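Local coordinates for protein pentalenene synthase (PDB 6Q4S) that probably converts farnesyl diphosphate, with magnesium as cofactor, into the bicyclic sesquiterpene alcohol 7-epi-alpha-eudesmol by 1,10-cyclization, at residues 164-176 with 237-249. Residues are numbered along the deposited sequence; the frame is centred on the assembly and turned at random.
Sequences LEGTLGLDEYAEF and GHNLIAVLRRERG
Y173 and V243 meet where helix 240-248 and the first turns of helix 170-180, in the all-helical class I terpene synthase fold, run nearly antiparallel (163° between their segment axes, which approach to 10.1 Å). Y173 starts at CB beside V243 CG1. With CG anti to the backbone N, the ring swings over the start of helix 240-248. V243 CG2 lies off-centre over one ring face, 4.3 Å from the centroid and 22° from the normal, a CH-pi contact. On one rim, CE1 stands 3.8 Å above the H238 ring plane, over its centre; planes 83° apart establish a T-shaped pair. On the other rim, CE2 approaches L240 CB and backbone. At the tip, OH is hydrogen-bonded to D224 of helix 206-228, whose OD2 also accepts from L240 N and thus holds both the phenol and the first turn of helix 240-248. The Y173 side chain lies about 4 Å from that of R177, which probably binds the substrate. A leucine in place of Y173 would probably leave the H238 face without its aromatic edge and D224 without one of its donors. H238 also meets F176 rim to rim, completing an aromatic cluster. Toward the C-terminal end of helix 240-248, L170, the first residue of its helix, fits as a knob among L240, V243, L244 and E247. R246 spans the loops: NH1 donates nearly straight to G237 O (3.1 Å) and NH2 weakly to L168 O. E247 OE1 accepts from L170 N at 3.1 Å, the donor lying above the carboxylate plane.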
ATOM      1  N   LEU A 164      11.894  12.076  23.236  1.00 34.18           N
ATOM      2  CA  LEU A 164      13.044  11.857  22.400  1.00 37.59           C
ATOM      3  C   LEU A 164      13.259  12.884  21.300  1.00 39.41           C
ATOM      4  O   LEU A 164      14.110  12.686  20.412  1.00 38.29           O
ATOM      5  CB  LEU A 164      13.000  10.451  21.799  1.00 37.23           C
ATOM      6  CG  LEU A 164      13.071   9.299  22.830  1.00 37.51           C
ATOM      7  CD1 LEU A 164      12.666   7.987  22.135  1.00 39.35           C
ATOM      8  CD2 LEU A 164      14.464   9.225  23.392  1.00 35.35           C
ATOM      9  N   GLU A 165      12.541  13.992  21.334  1.00 50.77           N
ATOM     10  CA  GLU A 165      12.865  15.048  20.355  1.00 57.42           C
ATOM     11  C   GLU A 165      14.245  15.593  20.667  1.00 54.28           C
ATOM     12  O   GLU A 165      14.681  15.619  21.820  1.00 63.91           O
ATOM     13  CB  GLU A 165      11.876  16.163  20.394  1.00 63.31           C
ATOM     14  CG  GLU A 165      10.512  15.726  19.957  1.00 71.69           C
ATOM     15  CD  GLU A 165       9.584  16.911  19.926  1.00 81.93           C
ATOM     16  OE1 GLU A 165       8.683  16.987  20.815  1.00 73.57           O
ATOM     17  OE2 GLU A 165       9.806  17.773  19.031  1.00 87.94           O
ATOM     18  N   GLY A 166      14.952  15.976  19.634  1.00 47.67           N
ATOM     19  CA  GLY A 166      16.297  16.405  19.786  1.00 48.62           C
ATOM     20  C   GLY A 166      17.273  15.275  19.753  1.00 49.61           C
ATOM     21  O   GLY A 166      18.443  15.549  19.855  1.00 50.01           O
ATOM     22  N   THR A 167      16.868  14.011  19.572  1.00 44.52           N
ATOM     23  CA  THR A 167      17.903  12.985  19.515  1.00 45.43           C
ATOM     24  C   THR A 167      18.411  12.618  18.133  1.00 53.66           C
ATOM     25  O   THR A 167      19.470  11.930  18.001  1.00 52.83           O
ATOM     26  CB  THR A 167      17.472  11.739  20.240  1.00 46.93           C
ATOM     27  OG1 THR A 167      16.218  11.308  19.719  1.00 45.70           O
ATOM     28  CG2 THR A 167      17.356  12.038  21.758  1.00 44.56           C
ATOM     29  N   LEU A 168      17.731  13.069  17.080  1.00 40.24           N
ATOM     30  CA  LEU A 168      18.184  12.674  15.761  1.00 35.34           C
ATOM     31  C   LEU A 168      19.367  13.508  15.374  1.00 38.39           C
ATOM     32  O   LEU A 168      19.298  14.731  15.470  1.00 42.85           O
ATOM     33  CB  LEU A 168      17.024  12.848  14.744  1.00 39.84           C
ATOM     34  CG  LEU A 168      16.049  11.700  14.511  1.00 40.90           C
ATOM     35  CD1 LEU A 168      15.680  10.915  15.732  1.00 43.58           C
ATOM     36  CD2 LEU A 168      14.788  12.122  13.807  1.00 43.29           C
ATOM     37  N   GLY A 169      20.405  12.866  14.855  1.00 35.30           N
ATOM     38  CA  GLY A 169      21.530  13.505  14.193  1.00 37.65           C
ATOM     39  C   GLY A 169      21.154  13.893  12.769  1.00 42.86           C
ATOM     40  O   GLY A 169      20.060  13.609  12.309  1.00 38.74           O
ATOM     41  N   LEU A 170      22.085  14.509  12.071  1.00 40.10           N
ATOM     42  CA  LEU A 170      21.801  15.095  10.800  1.00 43.70           C
ATOM     43  C   LEU A 170      21.336  14.068   9.738  1.00 47.14           C
ATOM     44  O   LEU A 170      20.321  14.304   9.063  1.00 43.69           O
ATOM     45  CB  LEU A 170      22.983  15.905  10.268  1.00 38.90           C
ATOM     46  CG  LEU A 170      22.709  16.473   8.888  1.00 41.28           C
ATOM     47  CD1 LEU A 170      21.617  17.522   8.976  1.00 36.68           C
ATOM     48  CD2 LEU A 170      23.961  17.001   8.168  1.00 47.32           C
ATOM     49  N   ASP A 171      22.095  12.998   9.533  1.00 44.49           N
ATOM     50  CA  ASP A 171      21.763  12.031   8.442  1.00 45.43           C
ATOM     51  C   ASP A 171      20.426  11.300   8.678  1.00 39.25           C
ATOM     52  O   ASP A 171      19.619  11.143   7.707  1.00 38.46           O
ATOM     53  CB  ASP A 171      22.876  11.000   8.226  1.00 51.84           C
ATOM     54  CG  ASP A 171      24.118  11.591   7.552  1.00 59.17           C
ATOM     55  OD1 ASP A 171      24.307  12.821   7.552  1.00 73.22           O
ATOM     56  OD2 ASP A 171      24.887  10.808   6.986  1.00 69.78           O
ATOM     57  N   GLU A 172      20.189  10.894   9.915  1.00 36.49           N
ATOM     58  CA  GLU A 172      18.933  10.264  10.310  1.00 41.83           C
ATOM     59  C   GLU A 172      17.765  11.251  10.196  1.00 39.61           C
ATOM     60  O   GLU A 172      16.622  10.815  10.038  1.00 32.07           O
ATOM     61  CB  GLU A 172      18.892   9.782  11.779  1.00 44.93           C
ATOM     62  CG  GLU A 172      19.846   8.640  12.208  1.00 57.82           C
ATOM     63  CD  GLU A 172      20.303   8.789  13.690  1.00 65.34           C
ATOM     64  OE1 GLU A 172      20.931   9.870  14.108  1.00 55.95           O
ATOM     65  OE2 GLU A 172      20.002   7.836  14.457  1.00 57.37           O
ATOM     66  N   TYR A 173      18.020  12.520  10.522  1.00 31.34           N
ATOM     67  CA  TYR A 173      16.973  13.520  10.524  1.00 34.71           C
ATOM     68  C   TYR A 173      16.568  13.741   9.074  1.00 35.46           C
ATOM     69  O   TYR A 173      15.368  13.741   8.816  1.00 36.49           O
ATOM     70  CB  TYR A 173      17.361  14.859  11.205  1.00 35.59           C
ATOM     71  CG  TYR A 173      16.229  15.838  11.091  1.00 30.39           C
ATOM     72  CD1 TYR A 173      15.135  15.760  11.949  1.00 31.86           C
ATOM     73  CD2 TYR A 173      16.212  16.756  10.082  1.00 33.19           C
ATOM     74  CE1 TYR A 173      14.049  16.595  11.824  1.00 35.49           C
ATOM     75  CE2 TYR A 173      15.115  17.607   9.916  1.00 34.58           C
ATOM     76  CZ  TYR A 173      14.039  17.530  10.771  1.00 32.72           C
ATOM     77  OH  TYR A 173      12.987  18.385  10.586  1.00 38.02           O
ATOM     78  N   ALA A 174      17.536  13.866   8.163  1.00 34.72           N
ATOM     79  CA  ALA A 174      17.279  14.109   6.762  1.00 39.39           C
ATOM     80  C   ALA A 174      16.485  12.951   6.173  1.00 46.01           C
ATOM     81  O   ALA A 174      15.489  13.165   5.478  1.00 42.60           O
ATOM     82  CB  ALA A 174      18.563  14.255   5.995  1.00 43.28           C
ATOM     83  N   GLU A 175      16.910  11.717   6.475  1.00 42.61           N
ATOM     84  CA  GLU A 175      16.166  10.507   6.030  1.00 47.61           C
ATOM     85  C   GLU A 175      14.748  10.500   6.542  1.00 41.29           C
ATOM     86  O   GLU A 175      13.832  10.253   5.778  1.00 35.77           O
ATOM     87  CB  GLU A 175      16.827   9.206   6.509  1.00 52.96           C
ATOM     88  CG  GLU A 175      16.255   7.944   5.864  1.00 66.94           C
ATOM     89  CD  GLU A 175      17.053   6.667   6.188  1.00 78.56           C
ATOM     90  OE1 GLU A 175      16.406   5.707   6.687  1.00 83.07           O
ATOM     91  OE2 GLU A 175      18.300   6.636   5.950  1.00 76.07           O
ATOM     92  N   PHE A 176      14.586  10.735   7.837  1.00 33.59           N
ATOM     93  CA  PHE A 176      13.267  10.774   8.462  1.00 31.73           C
ATOM     94  C   PHE A 176      12.301  11.893   7.890  1.00 31.46           C
ATOM     95  O   PHE A 176      11.056  11.674   7.729  1.00 30.75           O
ATOM     96  CB  PHE A 176      13.419  10.991   9.937  1.00 28.32           C
ATOM     97  CG  PHE A 176      12.171  10.812  10.731  1.00 31.07           C
ATOM     98  CD1 PHE A 176      11.487   9.625  10.730  1.00 33.91           C
ATOM     99  CD2 PHE A 176      11.687  11.827  11.539  1.00 34.42           C
ATOM    100  CE1 PHE A 176      10.327   9.460  11.502  1.00 30.77           C
ATOM    101  CE2 PHE A 176      10.556  11.660  12.329  1.00 33.55           C
ATOM    102  CZ  PHE A 176       9.854  10.480  12.298  1.00 31.05           C
ATOM    103  N   GLY A 237      13.754  21.039  18.982  1.00 53.65           N
ATOM    104  CA  GLY A 237      14.984  20.449  18.440  1.00 53.36           C
ATOM    105  C   GLY A 237      14.774  19.597  17.184  1.00 44.01           C
ATOM    106  O   GLY A 237      15.749  19.298  16.485  1.00 43.21           O
ATOM    107  N   HIS A 238      13.513  19.224  16.895  1.00 52.57           N
ATOM    108  CA  HIS A 238      13.094  18.452  15.673  1.00 49.82           C
ATOM    109  C   HIS A 238      12.897  19.367  14.429  1.00 46.49           C
ATOM    110  O   HIS A 238      11.812  19.522  13.879  1.00 39.32           O
ATOM    111  CB  HIS A 238      11.811  17.675  15.981  1.00 47.77           C
ATOM    112  CG  HIS A 238      11.529  16.566  15.029  1.00 53.26           C
ATOM    113  ND1 HIS A 238      12.254  15.387  15.028  1.00 57.12           N
ATOM    114  CD2 HIS A 238      10.580  16.433  14.062  1.00 57.64           C
ATOM    115  CE1 HIS A 238      11.764  14.579  14.097  1.00 58.31           C
ATOM    116  NE2 HIS A 238      10.745  15.186  13.503  1.00 52.55           N
ATOM    117  N   ASN A 239      13.990  19.952  13.988  1.00 43.71           N
ATOM    118  CA  ASN A 239      13.965  20.979  12.958  1.00 39.43           C
ATOM    119  C   ASN A 239      15.335  20.982  12.344  1.00 34.43           C
ATOM    120  O   ASN A 239      16.327  20.918  13.071  1.00 43.93           O
ATOM    121  CB  ASN A 239      13.595  22.313  13.620  1.00 40.52           C
ATOM    122  CG  ASN A 239      13.527  23.420  12.613  1.00 47.78           C
ATOM    123  OD1 ASN A 239      12.471  23.723  12.015  1.00 52.92           O
ATOM    124  ND2 ASN A 239      14.644  24.008  12.377  1.00 47.37           N
ATOM    125  N   LEU A 240      15.448  20.993  11.029  1.00 36.82           N
ATOM    126  CA  LEU A 240      16.742  20.968  10.369  1.00 33.87           C
ATOM    127  C   LEU A 240      17.848  21.948  10.956  1.00 34.76           C
ATOM    128  O   LEU A 240      19.055  21.572  11.072  1.00 33.00           O
ATOM    129  CB  LEU A 240      16.585  21.268   8.912  1.00 35.92           C
ATOM    130  CG  LEU A 240      17.860  21.369   8.067  1.00 41.85           C
ATOM    131  CD1 LEU A 240      18.618  20.055   8.086  1.00 47.56           C
ATOM    132  CD2 LEU A 240      17.578  21.765   6.632  1.00 43.20           C
ATOM    133  N   ILE A 241      17.419  23.171  11.226  0.50 35.09           N
ATOM    134  CA  ILE A 241      18.274  24.254  11.753  0.50 38.71           C
ATOM    135  C   ILE A 241      18.888  23.830  13.086  0.50 37.90           C
ATOM    136  O   ILE A 241      20.111  23.781  13.222  0.50 39.55           O
ATOM    137  CB  ILE A 241      17.473  25.554  11.970  0.50 40.49           C
ATOM    138  CG1 ILE A 241      16.822  25.977  10.649  0.50 44.37           C
ATOM    139  CG2 ILE A 241      18.363  26.676  12.528  0.50 40.16           C
ATOM    140  CD1 ILE A 241      17.824  26.447   9.622  0.50 43.75           C
ATOM    141  N   ALA A 242      18.019  23.476  14.019  1.00 37.63           N
ATOM    142  CA  ALA A 242      18.412  22.956  15.357  1.00 42.13           C
ATOM    143  C   ALA A 242      19.342  21.739  15.264  1.00 44.73           C
ATOM    144  O   ALA A 242      20.341  21.611  15.984  1.00 43.09           O
ATOM    145  CB  ALA A 242      17.185  22.604  16.135  1.00 39.76           C
ATOM    146  N   VAL A 243      19.064  20.874  14.314  1.00 36.76           N
ATOM    147  CA  VAL A 243      19.825  19.661  14.181  1.00 38.98           C
ATOM    148  C   VAL A 243      21.215  19.979  13.716  1.00 39.64           C
ATOM    149  O   VAL A 243      22.228  19.339  14.164  1.00 33.30           O
ATOM    150  CB  VAL A 243      19.094  18.707  13.196  1.00 37.15           C
ATOM    151  CG1 VAL A 243      19.971  17.548  12.755  1.00 42.00           C
ATOM    152  CG2 VAL A 243      17.820  18.193  13.870  1.00 39.14           C
ATOM    153  N   LEU A 244      21.296  20.899  12.750  1.00 36.55           N
ATOM    154  CA  LEU A 244      22.599  21.282  12.205  1.00 39.78           C
ATOM    155  C   LEU A 244      23.490  21.943  13.289  1.00 40.27           C
ATOM    156  O   LEU A 244      24.728  21.769  13.265  1.00 42.27           O
ATOM    157  CB  LEU A 244      22.487  22.212  11.017  1.00 40.54           C
ATOM    158  CG  LEU A 244      22.129  21.601   9.680  1.00 40.94           C
ATOM    159  CD1 LEU A 244      21.583  22.657   8.724  1.00 42.77           C
ATOM    160  CD2 LEU A 244      23.316  20.945   9.040  1.00 41.74           C
ATOM    161  N   ARG A 245      22.853  22.724  14.143  1.00 39.57           N
ATOM    162  CA  ARG A 245      23.542  23.449  15.155  1.00 48.03           C
ATOM    163  C   ARG A 245      24.095  22.457  16.190  1.00 51.79           C
ATOM    164  O   ARG A 245      25.229  22.596  16.585  1.00 50.13           O
ATOM    165  CB  ARG A 245      22.624  24.449  15.851  1.00 48.43           C
ATOM    166  CG  ARG A 245      23.273  25.069  17.095  1.00 51.06           C
ATOM    167  CD  ARG A 245      22.567  26.339  17.439  1.00 59.85           C
ATOM    168  NE  ARG A 245      22.963  26.928  18.718  1.00 66.39           N
ATOM    169  CZ  ARG A 245      22.568  26.498  19.920  1.00 69.71           C
ATOM    170  NH1 ARG A 245      21.797  25.407  20.068  1.00 75.65           N
ATOM    171  NH2 ARG A 245      22.970  27.154  20.993  1.00 60.65           N
ATOM    172  N   ARG A 246      23.272  21.504  16.643  1.00 51.00           N
ATOM    173  CA  ARG A 246      23.726  20.398  17.529  1.00 49.42           C
ATOM    174  C   ARG A 246      24.850  19.665  16.896  1.00 47.86           C
ATOM    175  O   ARG A 246      25.897  19.590  17.465  1.00 51.20           O
ATOM    176  CB  ARG A 246      22.622  19.408  17.847  1.00 58.51           C
ATOM    177  CG  ARG A 246      21.752  19.833  19.022  1.00 66.45           C
ATOM    178  CD  ARG A 246      20.904  18.684  19.560  1.00 68.66           C
ATOM    179  NE  ARG A 246      20.399  17.777  18.509  1.00 65.59           N
ATOM    180  CZ  ARG A 246      19.243  17.895  17.827  1.00 70.70           C
ATOM    181  NH1 ARG A 246      18.366  18.911  18.035  1.00 69.38           N
ATOM    182  NH2 ARG A 246      18.946  16.961  16.914  1.00 58.11           N
ATOM    183  N   GLU A 247      24.655  19.217  15.668  1.00 46.03           N
ATOM    184  CA  GLU A 247      25.686  18.515  14.925  1.00 45.88           C
ATOM    185  C   GLU A 247      27.003  19.300  14.748  1.00 52.88           C
ATOM    186  O   GLU A 247      28.092  18.733  14.927  1.00 50.40           O
ATOM    187  CB  GLU A 247      25.167  18.136  13.539  1.00 51.18           C
ATOM    188  CG  GLU A 247      26.048  17.194  12.733  1.00 58.72           C
ATOM    189  CD  GLU A 247      25.549  15.751  12.688  1.00 57.85           C
ATOM    190  OE1 GLU A 247      24.679  15.359  13.519  1.00 47.31           O
ATOM    191  OE2 GLU A 247      26.024  15.039  11.770  1.00 63.74           O
ATOM    192  N   ARG A 248      26.944  20.558  14.327  1.00 45.86           N
ATOM    193  CA  ARG A 248      28.202  21.284  13.976  1.00 45.81           C
ATOM    194  C   ARG A 248      28.757  22.166  15.147  1.00 46.44           C
ATOM    195  O   ARG A 248      29.909  22.595  15.072  1.00 49.89           O
ATOM    196  CB  ARG A 248      28.012  22.151  12.714  1.00 49.05           C
ATOM    197  CG  ARG A 248      27.648  21.413  11.426  1.00 56.33           C
ATOM    198  CD  ARG A 248      26.875  22.306  10.471  1.00 59.84           C
ATOM    199  NE  ARG A 248      27.736  23.249   9.750  1.00 65.99           N
ATOM    200  CZ  ARG A 248      28.472  22.955   8.677  1.00 65.58           C
ATOM    201  NH1 ARG A 248      28.476  21.729   8.156  1.00 65.30           N
ATOM    202  NH2 ARG A 248      29.217  23.897   8.108  1.00 70.99           N
ATOM    203  N   GLY A 249      27.930  22.402  16.178  1.00 45.57           N
ATOM    204  CA  GLY A 249      28.194  23.280  17.317  1.00 52.87           C
ATOM    205  C   GLY A 249      28.499  24.682  16.795  1.00 60.60           C
ATOM    206  O   GLY A 249      29.498  25.299  17.170  1.00 53.87           O
TER
HETATM  207  O   HOH W   1      10.801  20.160  17.954  1.00 57.71           O
HETATM  208  O   HOH W   2      14.058  15.169  17.206  1.00 56.18           O
HETATM  209  O   HOH W   3      24.754  12.667  10.702  1.00 46.19           O